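Local coordinates for excretory-secretory protein 2 (Ancylostoma ceylanicum, PDB 3NSW), which is a hookworm excretory-secretory protein of netrin-like fold that probably acts as an immunomodulator in the infected host, at residues Y38-W43 with Y77-K82. Numbering follows the deposited sequence.
Sequences YNLQYW and YVLGCK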
# COMPACT_ATOMS: atom_id res chain seq x y z
N TYR A 38 1.07 -5.80 9.90
CA TYR A 38 0.46 -6.71 8.95
C TYR A 38 1.56 -7.37 8.14
O TYR A 38 2.54 -6.72 7.77
CB TYR A 38 -0.47 -5.93 8.02
CG TYR A 38 -1.67 -5.32 8.70
CD1 TYR A 38 -2.82 -6.08 8.96
CD2 TYR A 38 -1.66 -3.97 9.10
CE1 TYR A 38 -3.92 -5.52 9.58
CE2 TYR A 38 -2.77 -3.41 9.74
CZ TYR A 38 -3.89 -4.19 9.96
OH TYR A 38 -4.99 -3.66 10.58
N ASN A 39 1.40 -8.67 7.87
CA ASN A 39 2.25 -9.39 6.93
C ASN A 39 1.69 -9.25 5.53
O ASN A 39 0.47 -9.32 5.32
CB ASN A 39 2.32 -10.89 7.29
CG ASN A 39 3.03 -11.16 8.60
OD1 ASN A 39 2.59 -11.99 9.39
ND2 ASN A 39 4.15 -10.48 8.84
N LEU A 40 2.59 -9.04 4.57
CA LEU A 40 2.23 -8.77 3.18
C LEU A 40 2.91 -9.71 2.19
O LEU A 40 4.09 -10.08 2.35
CB LEU A 40 2.65 -7.34 2.79
CG LEU A 40 2.17 -6.19 3.67
CD1 LEU A 40 2.80 -4.88 3.20
CD2 LEU A 40 0.65 -6.12 3.64
N GLN A 41 2.14 -10.10 1.18
CA GLN A 41 2.67 -10.71 -0.02
C GLN A 41 2.58 -9.67 -1.13
O GLN A 41 1.52 -9.10 -1.37
CB GLN A 41 1.85 -11.95 -0.41
CG GLN A 41 2.07 -12.45 -1.83
CD GLN A 41 3.34 -13.28 -1.99
OE1 GLN A 41 3.57 -14.22 -1.23
NE2 GLN A 41 4.15 -12.94 -2.98
N TYR A 42 3.70 -9.42 -1.80
CA TYR A 42 3.72 -8.47 -2.91
C TYR A 42 3.54 -9.21 -4.23
O TYR A 42 4.24 -10.19 -4.50
CB TYR A 42 5.07 -7.74 -2.95
CG TYR A 42 5.16 -6.64 -1.92
CD1 TYR A 42 4.94 -5.31 -2.28
CD2 TYR A 42 5.47 -6.94 -0.59
CE1 TYR A 42 5.02 -4.30 -1.33
CE2 TYR A 42 5.55 -5.93 0.36
CZ TYR A 42 5.33 -4.62 -0.02
OH TYR A 42 5.42 -3.63 0.92
N TRP A 43 2.62 -8.72 -5.05
CA TRP A 43 2.36 -9.30 -6.36
C TRP A 43 3.00 -8.50 -7.48
O TRP A 43 3.45 -9.07 -8.48
CB TRP A 43 0.86 -9.42 -6.62
CG TRP A 43 0.16 -10.28 -5.61
CD1 TRP A 43 -0.72 -9.86 -4.65
CD2 TRP A 43 0.28 -11.70 -5.46
NE1 TRP A 43 -1.16 -10.94 -3.91
CE2 TRP A 43 -0.56 -12.08 -4.39
CE3 TRP A 43 1.02 -12.69 -6.13
CZ2 TRP A 43 -0.69 -13.41 -3.96
CZ3 TRP A 43 0.89 -14.02 -5.70
CH2 TRP A 43 0.04 -14.36 -4.63
N TYR A 77 -5.00 -5.45 -1.52
CA TYR A 77 -4.98 -3.98 -1.46
C TYR A 77 -4.01 -3.37 -2.44
O TYR A 77 -3.02 -3.99 -2.83
CB TYR A 77 -4.57 -3.54 -0.05
CG TYR A 77 -5.56 -3.94 1.00
CD1 TYR A 77 -6.70 -3.18 1.24
CD2 TYR A 77 -5.39 -5.13 1.75
CE1 TYR A 77 -7.63 -3.55 2.21
CE2 TYR A 77 -6.33 -5.51 2.71
CZ TYR A 77 -7.44 -4.71 2.93
OH TYR A 77 -8.36 -5.07 3.88
N VAL A 78 -4.27 -2.12 -2.83
CA VAL A 78 -3.23 -1.31 -3.43
C VAL A 78 -2.62 -0.54 -2.26
O VAL A 78 -3.35 0.04 -1.45
CB VAL A 78 -3.79 -0.34 -4.48
CG1 VAL A 78 -2.69 0.57 -5.01
CG2 VAL A 78 -4.42 -1.11 -5.63
N LEU A 79 -1.29 -0.54 -2.18
CA LEU A 79 -0.59 0.04 -1.04
C LEU A 79 0.44 1.01 -1.58
O LEU A 79 1.35 0.59 -2.30
CB LEU A 79 0.12 -1.07 -0.26
CG LEU A 79 1.02 -0.61 0.91
CD1 LEU A 79 0.17 0.03 2.04
CD2 LEU A 79 1.87 -1.77 1.44
N GLY A 80 0.29 2.29 -1.25
CA GLY A 80 1.23 3.32 -1.72
C GLY A 80 2.05 3.76 -0.53
O GLY A 80 1.48 4.15 0.48
N CYS A 81 3.38 3.67 -0.61
CA CYS A 81 4.20 3.98 0.57
C CYS A 81 5.43 4.82 0.26
O CYS A 81 6.03 4.68 -0.78
CB CYS A 81 4.64 2.71 1.30
SG CYS A 81 3.35 1.78 2.20
N LYS A 82 5.82 5.70 1.20
CA LYS A 82 7.17 6.27 1.15
C LYS A 82 8.14 5.19 1.63
O LYS A 82 7.72 4.20 2.23
CB LYS A 82 7.27 7.54 2.01
CG LYS A 82 6.36 8.64 1.54
CD LYS A 82 6.52 9.89 2.42
CE LYS A 82 5.78 11.06 1.82
NZ LYS A 82 4.31 10.88 1.83
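The phenol of Tyr42 meets Leu79 with its hydroxyl end: Tyr42 OH lies 4.0 Å from Leu79 CD2, which stands off to one side of the ring plane. A methyl offers no hydrogen bond, so this is a van der Waals touch; the hydroxyl's polarity is met by a hydrogen bond with Asn85 ND2. Trp56 packs edge-to-face against the same ring. On the neighbouring residue, one face of the Trp43 indole carries Gln41 CG, 3.6 Å above the plane and displaced toward the rim. The Gln41 amide runs forward along its own strand, and NE2 donates to Tyr42 O at 3.1 Å, coming from above the carbonyl plane with an N-H...O angle of 155°.

The main apolar touch is between two leucine branches, Leu40 CD1 and Leu79 CD2, at 3.7 Å, with the side chains crossing at about a right angle. With CG of Leu79 anti to the backbone N (chi1 175°) and CD2 the outstretched branch at the next torsion, CD2 reaches both Leu40 and Tyr42. Since Leu40 CD1 is also 3.7 Å from Tyr42 OH, the two methyls and the hydroxyl form a small triangle, all on buried residues.

No hydrogen bond links the segments, and their backbones are well apart, with Leu40 CA and Tyr77 CA separated by 9.8 Å. In the sheet order, strand 24-33 comes between strands 37-45 and 75-82 and runs antiparallel to both, so side chains alone make the contact. Leu62 of strand 59-63 touches both leucines, while Leu79 also touches Cys88 and Val90 of strand 88-92; together they bring four strands into the hydrophobic interior, consistent with the beta-barrel core of a netrin-like domain.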